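Local atomic coordinates of nine-heme cytochrome c (Desulfovibrio desulfuricans, PDB entry 1OFW), a protein that transfers electrons through nine c-type hemes and may belong to a transmembrane redox complex that delivers them to the cytoplasm for sulfate reduction. Residues 22-26 with 27-31; 72-75 with 76-80; 274-277 with 278-281. All blocks are in the same frame, centred on the assembly; numbering follows the deposited sequence.

The three contacts follow one another along the chain, each a short local arrangement beside a heme. Interaction 1 lies in the loop between strands 13-16 and 33-36. Interaction 2 forms the start of helix 76-81, and interaction 3 follows helix 259-273. The first two share the N-terminal class III cytochrome c region and have centres about 17 Å apart; although they do not touch, both supply residues to one heme pocket. Interaction 3 belongs to the C-terminal class III region across the chain's centre, with its centre about 51 Å from interaction 1 and 40 Å from interaction 2. In both regions, short turns or helix ends contribute to the walls of heme pockets.

Interaction 1. Residues 22-26 with 27-31; sequences KPNPK and GAAMK. With HEC (heme c), chain G.
Asn-24 folds its side-chain amide back onto Ala-28 and grips both polar atoms of that residue's backbone. Its OD1 accepts from Ala-28 N at 2.9 Å, while its ND2 donates to Ala-28 O at 2.9 Å. The first of these bonds is bent, with the donor tilted from the amide's carbonyl plane; the second is straighter (163°), and its acceptor lies close to the plane of the amide. CG stands opposite the backbone N of Asn-24 (chi1 -167°), and this rotation swings the amide round to face residue 28. Between them the chain makes a type I beta turn, closed by Gly-27 N donating to Asn-24 O at 3.0 Å. The same carbonyl oxygen also accepts from Gln-143 on helix 139-147.

Farther along, the Met-30 side chain, doubled back at chi2 and chi3, lies over the porphyrin face, bringing CG to 3.4 Å from heme C4A. Lys-31 O is hydrogen-bonded to ND1 of His-131, an axial ligand of heme 5. The neutral Asn-24 amide thus gives Ala-28 one acceptor and one donor, which fixes its rotation and is consistent with a fixed turn just before the heme-contacting residues, where Met-30 N donates to propionate oxygen O2A at 2.8 Å.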
loop_
_atom_site.group_PDB
_atom_site.type_symbol
_atom_site.label_atom_id
_atom_site.label_comp_id
_atom_site.label_asym_id
_atom_site.label_seq_id
_atom_site.Cartn_x
_atom_site.Cartn_y
_atom_site.Cartn_z
ATOM N N LYS A 22 13.164 7.773 26.760
ATOM C CA LYS A 22 13.558 6.604 27.555
ATOM C C LYS A 22 14.725 5.889 26.906
ATOM O O LYS A 22 14.757 5.624 25.700
ATOM C CB LYS A 22 12.374 5.658 27.774
ATOM C CG LYS A 22 11.186 6.397 28.402
ATOM C CD LYS A 22 10.145 5.439 28.947
ATOM C CE LYS A 22 8.914 6.192 29.431
ATOM N NZ LYS A 22 8.475 5.824 30.804
ATOM N N PRO A 23 15.746 5.571 27.700
ATOM C CA PRO A 23 16.866 4.808 27.177
ATOM C C PRO A 23 16.411 3.530 26.468
ATOM O O PRO A 23 15.476 2.849 26.880
ATOM C CB PRO A 23 17.640 4.441 28.450
ATOM C CG PRO A 23 17.336 5.557 29.408
ATOM C CD PRO A 23 15.914 5.948 29.118
ATOM N N ASN A 24 17.103 3.248 25.364
ATOM C CA ASN A 24 16.842 2.026 24.605
ATOM C C ASN A 24 18.140 1.371 24.192
ATOM O O ASN A 24 18.492 1.228 23.026
ATOM C CB ASN A 24 15.995 2.385 23.376
ATOM C CG ASN A 24 15.416 1.156 22.729
ATOM O OD1 ASN A 24 15.628 0.004 23.075
ATOM N ND2 ASN A 24 14.651 1.427 21.669
ATOM N N PRO A 25 18.927 0.937 25.179
ATOM C CA PRO A 25 20.264 0.439 24.902
ATOM C C PRO A 25 20.319 -0.841 24.084
ATOM O O PRO A 25 21.354 -1.037 23.424
ATOM C CB PRO A 25 20.845 0.144 26.303
ATOM C CG PRO A 25 19.673 0.037 27.205
ATOM C CD PRO A 25 18.583 0.890 26.607
ATOM N N LYS A 26 19.287 -1.687 24.101
ATOM C CA LYS A 26 19.384 -2.867 23.237
ATOM C C LYS A 26 18.796 -2.610 21.860
ATOM O O LYS A 26 18.786 -3.521 21.035
ATOM C CB LYS A 26 18.712 -4.094 23.878
ATOM C CG LYS A 26 19.717 -4.755 24.825
ATOM C CD LYS A 26 19.117 -5.826 25.705
ATOM C CE LYS A 26 19.931 -5.935 27.002
ATOM N NZ LYS A 26 20.024 -7.345 27.465
ATOM N N GLY A 27 18.351 -1.395 21.585
ATOM C CA GLY A 27 17.819 -1.132 20.242
ATOM C C GLY A 27 16.561 -1.941 19.973
ATOM O O GLY A 27 16.344 -2.476 18.871
ATOM N N ALA A 28 15.736 -2.009 21.003
ATOM C CA ALA A 28 14.439 -2.670 20.920
ATOM C C ALA A 28 13.554 -1.768 20.062
ATOM O O ALA A 28 13.073 -0.743 20.537
ATOM C CB ALA A 28 13.876 -2.888 22.318
ATOM N N ALA A 29 13.338 -2.108 18.801
ATOM C CA ALA A 29 12.706 -1.225 17.848
ATOM C C ALA A 29 12.554 -1.880 16.477
ATOM O O ALA A 29 13.213 -2.867 16.158
ATOM C CB ALA A 29 13.563 0.016 17.670
ATOM N N MET A 30 11.683 -1.265 15.677
ATOM C CA MET A 30 11.669 -1.603 14.258
ATOM C C MET A 30 12.971 -1.159 13.595
ATOM O O MET A 30 13.697 -0.302 14.115
ATOM C CB MET A 30 10.516 -0.892 13.535
ATOM C CG MET A 30 9.136 -1.202 14.092
ATOM S SD MET A 30 8.597 -2.888 13.734
ATOM C CE MET A 30 8.369 -2.784 11.962
ATOM N N LYS A 31 13.289 -1.688 12.413
ATOM C CA LYS A 31 14.330 -1.118 11.575
ATOM C C LYS A 31 13.975 0.335 11.325
ATOM O O LYS A 31 12.811 0.657 11.079
ATOM C CB LYS A 31 14.449 -1.820 10.223
ATOM C CG LYS A 31 14.992 -3.244 10.369
ATOM C CD LYS A 31 15.028 -3.880 8.992
ATOM C CE LYS A 31 15.694 -5.240 9.053
ATOM N NZ LYS A 31 15.745 -5.778 7.652
HETATM FE FE HEC G . 6.162 1.845 11.182
HETATM C CHA HEC G . 7.719 3.907 13.433
HETATM C CHB HEC G . 5.762 -0.484 13.638
HETATM C CHC HEC G . 4.563 -0.201 8.972
HETATM C CHD HEC G . 6.535 4.220 8.756
HETATM N NA HEC G . 6.620 1.772 13.125
HETATM C C1A HEC G . 7.241 2.734 13.935
HETATM C C2A HEC G . 7.223 2.323 15.321
HETATM C C3A HEC G . 6.674 1.101 15.354
HETATM C C4A HEC G . 6.306 0.733 13.989
HETATM C CMA HEC G . 6.445 0.184 16.571
HETATM C CAA HEC G . 7.725 3.190 16.482
HETATM C CBA HEC G . 9.257 3.138 16.664
HETATM C CGA HEC G . 9.791 1.785 17.086
HETATM O O1A HEC G . 9.361 1.296 18.176
HETATM O O2A HEC G . 10.652 1.238 16.355
HETATM N NB HEC G . 5.349 0.028 11.294
HETATM C C1B HEC G . 5.324 -0.836 12.375
HETATM C C2B HEC G . 4.789 -2.122 11.970
HETATM C C3B HEC G . 4.442 -2.013 10.666
HETATM C C4B HEC G . 4.780 -0.677 10.246
HETATM C CMB HEC G . 4.713 -3.346 12.900
HETATM C CAB HEC G . 3.845 -3.052 9.711
HETATM C CBB HEC G . 2.564 -3.691 10.337
HETATM N NC HEC G . 5.690 1.973 9.254
HETATM C C1C HEC G . 5.019 1.020 8.510
HETATM C C2C HEC G . 4.867 1.493 7.163
HETATM C C3C HEC G . 5.424 2.723 7.091
HETATM C C4C HEC G . 5.915 3.027 8.406
HETATM C CMC HEC G . 4.211 0.636 6.060
HETATM C CAC HEC G . 5.632 3.622 5.858
HETATM C CBC HEC G . 4.326 3.913 5.085
HETATM N ND HEC G . 6.987 3.663 11.098
HETATM C C1D HEC G . 7.104 4.464 9.984
HETATM C C2D HEC G . 7.945 5.611 10.291
HETATM C C3D HEC G . 8.301 5.499 11.581
HETATM C C4D HEC G . 7.667 4.324 12.114
HETATM C CMD HEC G . 8.317 6.728 9.285
HETATM C CAD HEC G . 9.237 6.447 12.365
HETATM C CBD HEC G . 10.719 6.005 12.173
HETATM C CGD HEC G . 11.110 4.850 13.049
HETATM O O1D HEC G . 11.595 3.773 12.577
HETATM O O2D HEC G . 10.955 5.014 14.289
#

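Interaction 2. Residues 72-75 with 76-80; sequences NYIT and LDRAM. With HEC (heme c), chain D.
Thr-75 is the N-cap of helix 76-81, and its carbonyl oxygen accepts from Ala-79 N in the first turn at 2.9 Å. The methyl group of Ala-79 also lies close to this oxygen and reaches the heme, where its CB lies 3.7 Å from the meso carbon CHB.

Arg-78, on the same turn, holds a propionate of that heme. Its NE and NH2 both donate to the single oxygen O2A, at 2.7 and 2.8 Å, and that oxygen lies in the guanidinium plane, at its edge. CG is trans to the backbone N and the chain then bends at chi2 (74°), which turns the guanidinium toward the propionate. Along its aliphatic part Arg-78 lies across Ile-74, whose CG2 comes near CG in one of two modelled conformers. NH1 is taken up by Asn-84 OD1, so the group is held on two sides, and its positive charge would be expected to stabilise the propionate as an anion.

Farther out, two backbone carbonyls hydrogen-bond axial histidines, which is consistent with fixing their ring rotation. Ile-74 O is bonded to ND1 of His-63, a ligand of heme 2 iron, and Asp-77 O to ND1 of His-81, a ligand of heme 5 iron. The short segment therefore serves two hemes; Leu-76 and Met-80 touch the second, Met-80 also reaching the first through CE. On the outer side of the turn, a water lies 2.7 Å from Thr-75 OG1 and donates a weak bond to Asp-77 OD2.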
loop_
_atom_site.group_PDB
_atom_site.type_symbol
_atom_site.label_atom_id
_atom_site.label_comp_id
_atom_site.label_asym_id
_atom_site.label_seq_id
_atom_site.Cartn_x
_atom_site.Cartn_y
_atom_site.Cartn_z
ATOM N N ASN A 72 1.086 17.397 21.391
ATOM C CA ASN A 72 -0.110 17.026 22.139
ATOM C C ASN A 72 -0.165 15.549 22.498
ATOM O O ASN A 72 -1.290 15.007 22.474
ATOM C CB ASN A 72 -1.332 17.444 21.332
ATOM C CG ASN A 72 -1.574 18.940 21.354
ATOM O OD1 ASN A 72 -2.619 19.384 20.854
ATOM N ND2 ASN A 72 -0.670 19.767 21.870
ATOM N N TYR A 73 1.004 15.007 22.816
ATOM C CA TYR A 73 1.227 13.639 23.264
ATOM C C TYR A 73 0.819 12.612 22.221
ATOM O O TYR A 73 0.624 11.422 22.476
ATOM C CB TYR A 73 0.467 13.394 24.593
ATOM C CG TYR A 73 1.147 14.220 25.668
ATOM C CD1 TYR A 73 0.793 15.531 25.938
ATOM C CD2 TYR A 73 2.175 13.663 26.412
ATOM C CE1 TYR A 73 1.433 16.261 26.921
ATOM C CE2 TYR A 73 2.822 14.396 27.396
ATOM C CZ TYR A 73 2.449 15.696 27.653
ATOM O OH TYR A 73 3.110 16.400 28.630
ATOM N N ILE A 74 0.629 13.091 20.984
ATOM C CA ILE A 74 0.387 12.153 19.875
ATOM C C ILE A 74 1.716 11.463 19.607
ATOM O O ILE A 74 2.715 12.155 19.363
ATOM C CB ILE A 74 -0.135 12.930 18.675
ATOM C CG1 ILE A 74 -1.570 13.460 18.895
ATOM C CG2 ILE A 74 -0.044 12.156 17.373
ATOM C CD1 ILE A 74 -2.611 12.363 18.877
ATOM N N THR A 75 1.774 10.151 19.662
ATOM C CA THR A 75 3.064 9.491 19.641
ATOM C C THR A 75 3.559 9.317 18.187
ATOM O O THR A 75 2.854 9.564 17.222
ATOM C CB THR A 75 3.065 8.107 20.302
ATOM O OG1 THR A 75 2.132 7.291 19.632
ATOM C CG2 THR A 75 2.566 8.144 21.748
ATOM N N LEU A 76 4.810 8.885 18.097
ATOM C CA LEU A 76 5.436 8.594 16.809
ATOM C C LEU A 76 4.630 7.560 16.054
ATOM O O LEU A 76 4.358 7.674 14.855
ATOM C CB LEU A 76 6.861 8.131 17.106
ATOM C CG LEU A 76 7.777 7.888 15.907
ATOM C CD1 LEU A 76 7.945 9.126 15.055
ATOM C CD2 LEU A 76 9.138 7.405 16.365
ATOM N N ASP A 77 4.218 6.515 16.763
ATOM C CA ASP A 77 3.416 5.446 16.179
ATOM C C ASP A 77 2.185 6.033 15.519
ATOM O O ASP A 77 1.795 5.759 14.380
ATOM C CB ASP A 77 3.060 4.412 17.261
ATOM C CG ASP A 77 1.992 3.427 16.863
ATOM O OD1 ASP A 77 2.030 2.954 15.723
ATOM O OD2 ASP A 77 1.105 3.047 17.645
ATOM N N ARG A 78 1.449 6.916 16.164
ATOM C CA ARG A 78 0.226 7.523 15.681
ATOM C C ARG A 78 0.526 8.457 14.524
ATOM O O ARG A 78 -0.153 8.372 13.496
ATOM C CB ARG A 78 -0.482 8.245 16.825
ATOM C CG ARG A 78 -1.757 8.946 16.391
ATOM C CD ARG A 78 -2.862 7.962 16.130
ATOM N NE ARG A 78 -4.046 8.693 15.671
ATOM C CZ ARG A 78 -5.061 8.097 15.082
ATOM N NH1 ARG A 78 -5.072 6.806 14.873
ATOM N NH2 ARG A 78 -6.071 8.883 14.715
ATOM N N ALA A 79 1.565 9.274 14.683
ATOM C CA ALA A 79 1.887 10.237 13.633
ATOM C C ALA A 79 2.264 9.574 12.305
ATOM O O ALA A 79 1.972 10.146 11.235
ATOM C CB ALA A 79 3.018 11.125 14.125
ATOM N N MET A 80 2.910 8.413 12.378
ATOM C CA MET A 80 3.401 7.806 11.145
ATOM C C MET A 80 2.399 6.855 10.521
ATOM O O MET A 80 2.428 6.634 9.314
ATOM C CB MET A 80 4.697 7.080 11.476
ATOM C CG MET A 80 5.772 8.009 12.055
ATOM S SD MET A 80 6.294 9.271 10.870
ATOM C CE MET A 80 6.157 10.745 11.834
HETATM FE FE HEC D . 2.058 16.396 13.984
HETATM C CHA HEC D . -1.115 15.908 15.132
HETATM C CHB HEC D . 1.730 13.755 11.848
HETATM C CHC HEC D . 5.123 17.112 12.660
HETATM C CHD HEC D . 2.565 18.711 16.418
HETATM N NA HEC D . 0.610 15.102 13.585
HETATM C C1A HEC D . -0.670 15.055 14.147
HETATM C C2A HEC D . -1.434 13.993 13.527
HETATM C C3A HEC D . -0.602 13.357 12.655
HETATM C C4A HEC D . 0.655 14.064 12.659
HETATM C CMA HEC D . -0.939 12.167 11.753
HETATM C CAA HEC D . -2.917 13.678 13.748
HETATM C CBA HEC D . -3.101 12.593 14.830
HETATM C CGA HEC D . -4.585 12.310 15.082
HETATM O O1A HEC D . -5.455 13.128 14.680
HETATM O O2A HEC D . -4.836 11.230 15.659
HETATM N NB HEC D . 3.179 15.656 12.534
HETATM C C1B HEC D . 2.874 14.529 11.782
HETATM C C2B HEC D . 3.952 14.291 10.820
HETATM C C3B HEC D . 4.902 15.206 11.037
HETATM C C4B HEC D . 4.422 16.061 12.123
HETATM C CMB HEC D . 3.895 13.166 9.768
HETATM C CAB HEC D . 6.240 15.433 10.332
HETATM C CBB HEC D . 6.025 15.529 8.808
HETATM N NC HEC D . 3.501 17.721 14.401
HETATM C C1C HEC D . 4.733 17.823 13.786
HETATM C C2C HEC D . 5.585 18.786 14.472
HETATM C C3C HEC D . 4.876 19.219 15.541
HETATM C C4C HEC D . 3.587 18.565 15.499
HETATM C CMC HEC D . 7.016 19.123 14.013
HETATM C CAC HEC D . 5.327 20.144 16.698
HETATM C CBC HEC D . 5.818 21.521 16.224
HETATM N ND HEC D . 0.907 17.263 15.373
HETATM C C1D HEC D . 1.307 18.211 16.285
HETATM C C2D HEC D . 0.159 18.621 17.073
HETATM C C3D HEC D . -0.891 17.896 16.673
HETATM C C4D HEC D . -0.404 16.948 15.678
HETATM C CMD HEC D . 0.263 19.732 18.134
HETATM C CAD HEC D . -2.386 18.000 17.080
HETATM C CBD HEC D . -3.027 19.007 16.091
HETATM C CGD HEC D . -4.539 19.029 16.078
HETATM O O1D HEC D . -5.114 19.749 15.217
HETATM O O2D HEC D . -5.103 18.312 16.929
HETATM O O HOH W 1 1.668 4.753 20.438
#

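Interaction 3. Residues 274-277 with 278-281; sequences MDVA and RPRD. With HEC (heme c), chain J.
Val-276 O and Pro-279 O are bridged by one water, which donates to the first at 2.7 Å and to the second at 2.8 Å. A second water joins Ala-277 and Arg-280: it donates to Ala-277 O and accepts from Arg-280 NE, lying at the edge of the guanidinium and in its plane, although the arginine is modelled in two conformers and this link is correspondingly less certain. No direct hydrogen bond joins 274-277 to 278-281; the polar links found between the two segments run through water, the first being the secure one.

On the inner side the chain packs against the heme. The peptide bond before Pro-279 is cis, and the proline ring lies over the porphyrin, its CD 3.4 Å from heme C2A. Val-276 meets the same face: with CG2 opposite the carbonyl carbon, that methyl rests 3.5 Å from heme C2D. Its other branch, CG1, turns back to the chain and comes within 3.3 Å of Arg-278 O. The extended Arg-278 side chain runs past the heme rim and brings NH1 to 3.9 Å from the propionate carbon CAA.

Val-276 and Pro-279 also touch His-271 of helix 259-273, an axial ligand of heme 8 iron. Met-274 leaves that helix, and Asp-275, at positive phi, is the C-prime residue; with Val-276 N bonded to His-271 O, the ending is a Schellman motif, from which the chain turns directly onto the heme face.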
loop_
_atom_site.group_PDB
_atom_site.type_symbol
_atom_site.label_atom_id
_atom_site.label_comp_id
_atom_site.label_asym_id
_atom_site.label_seq_id
_atom_site.Cartn_x
_atom_site.Cartn_y
_atom_site.Cartn_z
ATOM N N MET A 274 -13.559 1.901 -10.240
ATOM C CA MET A 274 -12.766 2.663 -11.223
ATOM C C MET A 274 -13.656 3.171 -12.337
ATOM O O MET A 274 -13.185 3.507 -13.418
ATOM C CB MET A 274 -11.520 1.853 -11.598
ATOM C CG MET A 274 -11.709 0.515 -12.264
ATOM S SD MET A 274 -10.154 -0.355 -12.517
ATOM C CE MET A 274 -9.246 0.676 -13.672
ATOM N N ASP A 275 -14.960 3.297 -12.094
ATOM C CA ASP A 275 -15.917 3.940 -12.941
ATOM C C ASP A 275 -15.965 3.356 -14.351
ATOM O O ASP A 275 -15.946 4.101 -15.342
ATOM C CB ASP A 275 -15.523 5.430 -13.089
ATOM C CG ASP A 275 -15.140 6.057 -11.750
ATOM O OD1 ASP A 275 -16.080 6.186 -10.927
ATOM O OD2 ASP A 275 -13.944 6.398 -11.536
ATOM N N VAL A 276 -16.067 2.033 -14.404
ATOM C CA VAL A 276 -16.110 1.319 -15.690
ATOM C C VAL A 276 -17.463 1.558 -16.325
ATOM O O VAL A 276 -18.536 1.425 -15.748
ATOM C CB VAL A 276 -15.843 -0.167 -15.488
ATOM C CG1 VAL A 276 -16.160 -0.984 -16.760
ATOM C CG2 VAL A 276 -14.411 -0.426 -15.082
ATOM N N ALA A 277 -17.426 1.979 -17.580
ATOM C CA ALA A 277 -18.647 2.386 -18.236
ATOM C C ALA A 277 -19.509 1.238 -18.725
ATOM O O ALA A 277 -20.726 1.348 -18.735
ATOM C CB ALA A 277 -18.310 3.229 -19.462
ATOM N N ARG A 278 -18.866 0.147 -19.115
ATOM C CA ARG A 278 -19.636 -1.022 -19.552
ATOM C C ARG A 278 -18.869 -2.237 -19.091
ATOM O O ARG A 278 -17.658 -2.299 -19.355
ATOM C CB ARG A 278 -19.774 -1.030 -21.065
ATOM C CG ARG A 278 -20.365 -2.310 -21.635
ATOM C CD ARG A 278 -20.222 -2.317 -23.152
ATOM N NE ARG A 278 -20.748 -3.592 -23.672
ATOM C CZ ARG A 278 -20.035 -4.681 -23.911
ATOM N NH1 ARG A 278 -18.724 -4.746 -23.698
ATOM N NH2 ARG A 278 -20.713 -5.722 -24.376
ATOM N N PRO A 279 -19.439 -3.221 -18.398
ATOM C CA PRO A 279 -20.841 -3.306 -18.055
ATOM C C PRO A 279 -21.201 -2.559 -16.790
ATOM O O PRO A 279 -20.483 -2.595 -15.793
ATOM C CB PRO A 279 -21.043 -4.817 -17.814
ATOM C CG PRO A 279 -19.698 -5.287 -17.358
ATOM C CD PRO A 279 -18.656 -4.399 -17.959
ATOM N N ARG A 280 -22.344 -1.880 -16.842
ATOM C CA ARG A 280 -23.005 -1.391 -15.652
ATOM C C ARG A 280 -23.476 -2.575 -14.817
ATOM O O ARG A 280 -23.691 -3.668 -15.357
ATOM C CB ARG A 280 -24.244 -0.564 -15.990
ATOM C CG ARG A 280 -23.928 0.640 -16.879
ATOM C CD ARG A 280 -24.296 1.856 -16.056
ATOM N NE ARG A 280 -24.202 3.130 -16.718
ATOM C CZ ARG A 280 -25.077 4.096 -16.915
ATOM N NH1 ARG A 280 -26.326 3.990 -16.490
ATOM N NH2 ARG A 280 -24.662 5.175 -17.568
ATOM N N ASP A 281 -23.675 -2.353 -13.525
ATOM C CA ASP A 281 -24.109 -3.462 -12.677
ATOM C C ASP A 281 -25.533 -3.905 -13.009
ATOM O O ASP A 281 -25.924 -5.017 -12.632
ATOM C CB ASP A 281 -24.044 -3.045 -11.228
ATOM C CG ASP A 281 -22.690 -2.691 -10.684
ATOM O OD1 ASP A 281 -21.630 -2.870 -11.336
ATOM O OD2 ASP A 281 -22.715 -2.193 -9.519
HETATM FE FE HEC J . -14.110 -6.275 -15.614
HETATM C CHA HEC J . -14.344 -4.333 -18.382
HETATM C CHB HEC J . -16.347 -8.494 -16.960
HETATM C CHC HEC J . -13.861 -8.227 -12.844
HETATM C CHD HEC J . -11.852 -4.062 -14.250
HETATM N NA HEC J . -15.147 -6.399 -17.318
HETATM C C1A HEC J . -15.104 -5.486 -18.371
HETATM C C2A HEC J . -15.970 -5.937 -19.436
HETATM C C3A HEC J . -16.543 -7.079 -19.030
HETATM C C4A HEC J . -16.019 -7.386 -17.719
HETATM C CMA HEC J . -17.579 -7.987 -19.712
HETATM C CAA HEC J . -16.127 -5.192 -20.766
HETATM C CBA HEC J . -15.157 -5.731 -21.828
HETATM C CGA HEC J . -13.979 -6.588 -21.451
HETATM O O1A HEC J . -12.898 -5.956 -21.313
HETATM O O2A HEC J . -14.039 -7.847 -21.313
HETATM N NB HEC J . -14.975 -7.956 -15.006
HETATM C C1B HEC J . -15.852 -8.782 -15.714
HETATM C C2B HEC J . -16.166 -9.957 -14.929
HETATM C C3B HEC J . -15.471 -9.888 -13.773
HETATM C C4B HEC J . -14.724 -8.645 -13.831
HETATM C CMB HEC J . -17.138 -11.035 -15.409
HETATM C CAB HEC J . -15.427 -10.850 -12.596
HETATM C CBB HEC J . -15.240 -12.332 -12.994
HETATM N NC HEC J . -13.103 -6.118 -13.893
HETATM C C1C HEC J . -13.140 -7.049 -12.877
HETATM C C2C HEC J . -12.319 -6.613 -11.745
HETATM C C3C HEC J . -11.724 -5.485 -12.159
HETATM C C4C HEC J . -12.206 -5.162 -13.479
HETATM C CMC HEC J . -12.284 -7.371 -10.407
HETATM C CAC HEC J . -10.753 -4.519 -11.441
HETATM C CBC HEC J . -9.837 -5.168 -10.405
HETATM N ND HEC J . -13.259 -4.565 -16.210
HETATM C C1D HEC J . -12.341 -3.797 -15.509
HETATM C C2D HEC J . -11.982 -2.632 -16.296
HETATM C C3D HEC J . -12.690 -2.691 -17.439
HETATM C C4D HEC J . -13.473 -3.900 -17.410
HETATM C CMD HEC J . -10.992 -1.541 -15.844
HETATM C CAD HEC J . -12.668 -1.616 -18.548
HETATM C CBD HEC J . -11.778 -2.127 -19.696
HETATM C CGD HEC J . -10.326 -1.767 -19.445
HETATM O O1D HEC J . -9.538 -2.694 -19.147
HETATM O O2D HEC J . -10.025 -0.558 -19.535
HETATM O O HOH W 2 -19.557 -0.528 -14.231
HETATM O O HOH W 3 -22.155 3.768 -18.280
#